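Local atomic coordinates of polyguluronate lyase (Corynebacterium sp., PDB entry 1UAI), a protein that is an alginate lyase that probably cleaves poly(alpha-L-guluronate) chains by beta-elimination and is built as a jellyroll beta-sandwich. Residues V54-V60 and N210-L216. Numbering follows the deposited sequence.
Sequences VQFRAAV and NYGQVSL
R57 and Q213 face each other as a non-hydrogen-bonded pair of two antiparallel strands, 54-59 and 211-223, in one sheet of the jellyroll beta-sandwich. The arginine grips the glutamine side-on. Its NE reaches Q213 OE1 at 2.8 Å and its NH2 reaches the same oxygen at 2.9 Å. The guanidinium and amide planes are nearly coplanar, so both bonds run nearly in plane. The NE bond is bent, with 149° at the hydrogen.

Y211 covers one face of the guanidinium. The two planes are 8° apart and their centres 4.0 Å. R57 CZ sits off-centre in this cation-pi contact, whereas R57 CD lies over the middle of the ring, 3.6 Å from the Y211 centroid. The bend at chi3 turns the guanidinium flat along the tyrosine. Y211 holds CG between its backbone N and carbonyl carbon (chi1 63°), which sets the ring face against the R57 side chain. H105 also stacks on Y211.

Q55 lays its amide on that of Q213, the two stacked. Q55 NE2 donates to P43 O, while Q213 NE2 bonds to N104 OD1, which also meets S215 OG; this is consistent with N104 orienting the amide whose OE1 R57 grips.

The other face of the sheet is apolar and turns into the sandwich. F56 CE2 packs on L216 CB at 3.7 Å, and both side chains touch L75 of strand 72-79 in the opposing sheet. Backbone bonds link V54 with L216, F56 with V214 and A58 with G212. Past the strand end, V60 N donates to N210 O at 2.9 Å. One water bridges the polar ends: it accepts from Q213 NE2 at 3.0 Å, donates to Q55 OE1 and accepts a weak bond from R57 NH2.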
loop_
_atom_site.group_PDB
_atom_site.type_symbol
_atom_site.label_atom_id
_atom_site.label_comp_id
_atom_site.label_asym_id
_atom_site.label_seq_id
_atom_site.Cartn_x
_atom_site.Cartn_y
_atom_site.Cartn_z
ATOM N N VAL A 54 1.135 -3.059 -11.843
ATOM C CA VAL A 54 0.484 -1.778 -11.630
ATOM C C VAL A 54 1.408 -0.773 -10.964
ATOM O O VAL A 54 2.014 -1.049 -9.926
ATOM C CB VAL A 54 -0.784 -1.941 -10.759
ATOM C CG1 VAL A 54 -1.454 -0.587 -10.540
ATOM C CG2 VAL A 54 -1.745 -2.914 -11.425
ATOM N N GLN A 55 1.510 0.396 -11.584
ATOM C CA GLN A 55 2.325 1.485 -11.072
ATOM C C GLN A 55 1.475 2.409 -10.204
ATOM O O GLN A 55 0.432 2.899 -10.645
ATOM C CB GLN A 55 2.913 2.281 -12.241
ATOM C CG GLN A 55 3.559 3.602 -11.858
ATOM C CD GLN A 55 4.179 4.293 -13.053
ATOM O OE1 GLN A 55 5.067 3.742 -13.702
ATOM N NE2 GLN A 55 3.710 5.499 -13.358
ATOM N N PHE A 56 1.925 2.619 -8.969
ATOM C CA PHE A 56 1.262 3.511 -8.018
ATOM C C PHE A 56 2.269 4.615 -7.717
ATOM O O PHE A 56 3.397 4.331 -7.308
ATOM C CB PHE A 56 0.951 2.790 -6.708
ATOM C CG PHE A 56 -0.099 1.725 -6.821
ATOM C CD1 PHE A 56 -1.440 2.029 -6.612
ATOM C CD2 PHE A 56 0.258 0.409 -7.087
ATOM C CE1 PHE A 56 -2.412 1.032 -6.660
ATOM C CE2 PHE A 56 -0.705 -0.596 -7.138
ATOM C CZ PHE A 56 -2.044 -0.284 -6.921
ATOM N N ARG A 57 1.870 5.866 -7.914
ATOM C CA ARG A 57 2.763 6.988 -7.650
ATOM C C ARG A 57 2.043 8.079 -6.873
ATOM O O ARG A 57 0.896 8.407 -7.172
ATOM C CB ARG A 57 3.299 7.572 -8.964
ATOM C CG ARG A 57 4.276 8.730 -8.764
ATOM C CD ARG A 57 4.722 9.361 -10.080
ATOM N NE ARG A 57 5.416 8.410 -10.943
ATOM C CZ ARG A 57 5.957 8.725 -12.115
ATOM N NH1 ARG A 57 5.886 9.973 -12.564
ATOM N NH2 ARG A 57 6.561 7.795 -12.842
ATOM N N ALA A 58 2.721 8.626 -5.867
ATOM C CA ALA A 58 2.175 9.708 -5.056
ATOM C C ALA A 58 3.301 10.694 -4.757
ATOM O O ALA A 58 4.287 10.350 -4.100
ATOM C CB ALA A 58 1.583 9.166 -3.758
ATOM N N ALA A 59 3.147 11.917 -5.260
ATOM C CA ALA A 59 4.139 12.973 -5.073
ATOM C C ALA A 59 3.911 13.719 -3.765
ATOM O O ALA A 59 2.809 13.718 -3.224
ATOM C CB ALA A 59 4.093 13.941 -6.248
ATOM N N VAL A 60 4.955 14.377 -3.272
ATOM C CA VAL A 60 4.870 15.092 -2.004
ATOM C C VAL A 60 3.837 16.213 -1.960
ATOM O O VAL A 60 3.394 16.606 -0.880
ATOM C CB VAL A 60 6.250 15.665 -1.591
ATOM C CG1 VAL A 60 7.270 14.537 -1.519
ATOM C CG2 VAL A 60 6.699 16.741 -2.574
ATOM N N ASN A 210 8.700 15.046 -7.408
ATOM C CA ASN A 210 9.310 14.598 -6.153
ATOM C C ASN A 210 8.285 13.604 -5.616
ATOM O O ASN A 210 7.270 14.004 -5.044
ATOM C CB ASN A 210 9.459 15.799 -5.216
ATOM C CG ASN A 210 10.099 15.441 -3.896
ATOM O OD1 ASN A 210 10.407 14.279 -3.631
ATOM N ND2 ASN A 210 10.298 16.445 -3.050
ATOM N N TYR A 211 8.557 12.313 -5.782
ATOM C CA TYR A 211 7.563 11.316 -5.412
ATOM C C TYR A 211 8.039 9.944 -4.977
ATOM O O TYR A 211 9.205 9.574 -5.128
ATOM C CB TYR A 211 6.634 11.119 -6.614
ATOM C CG TYR A 211 7.358 10.580 -7.843
ATOM C CD1 TYR A 211 7.581 9.209 -8.009
ATOM C CD2 TYR A 211 7.839 11.444 -8.829
ATOM C CE1 TYR A 211 8.261 8.715 -9.127
ATOM C CE2 TYR A 211 8.523 10.961 -9.948
ATOM C CZ TYR A 211 8.729 9.598 -10.092
ATOM O OH TYR A 211 9.393 9.124 -11.201
ATOM N N GLY A 212 7.081 9.196 -4.443
ATOM C CA GLY A 212 7.308 7.825 -4.052
ATOM C C GLY A 212 6.520 7.007 -5.064
ATOM O O GLY A 212 5.448 7.427 -5.514
ATOM N N GLN A 213 7.053 5.854 -5.449
ATOM C CA GLN A 213 6.373 4.990 -6.404
ATOM C C GLN A 213 6.620 3.532 -6.071
ATOM O O GLN A 213 7.728 3.148 -5.693
ATOM C CB GLN A 213 6.851 5.266 -7.832
ATOM C CG GLN A 213 6.246 4.323 -8.871
ATOM C CD GLN A 213 6.641 4.688 -10.286
ATOM O OE1 GLN A 213 6.349 5.785 -10.758
ATOM N NE2 GLN A 213 7.309 3.768 -10.971
ATOM N N VAL A 214 5.567 2.736 -6.214
ATOM C CA VAL A 214 5.607 1.304 -5.960
ATOM C C VAL A 214 4.942 0.592 -7.137
ATOM O O VAL A 214 3.962 1.088 -7.694
ATOM C CB VAL A 214 4.819 0.939 -4.674
ATOM C CG1 VAL A 214 4.697 -0.569 -4.538
ATOM C CG2 VAL A 214 5.507 1.527 -3.455
ATOM N N SER A 215 5.485 -0.558 -7.519
ATOM C CA SER A 215 4.911 -1.363 -8.591
ATOM C C SER A 215 4.429 -2.656 -7.947
ATOM O O SER A 215 5.178 -3.321 -7.228
ATOM C CB SER A 215 5.949 -1.664 -9.674
ATOM O OG SER A 215 6.219 -0.511 -10.454
ATOM N N LEU A 216 3.170 -2.993 -8.202
ATOM C CA LEU A 216 2.544 -4.183 -7.642
ATOM C C LEU A 216 2.350 -5.223 -8.741
ATOM O O LEU A 216 1.665 -4.975 -9.734
ATOM C CB LEU A 216 1.205 -3.784 -7.025
ATOM C CG LEU A 216 0.458 -4.760 -6.119
ATOM C CD1 LEU A 216 1.352 -5.204 -4.974
ATOM C CD2 LEU A 216 -0.792 -4.075 -5.581
HETATM O O HOH W 1 8.076 5.045 -13.543
#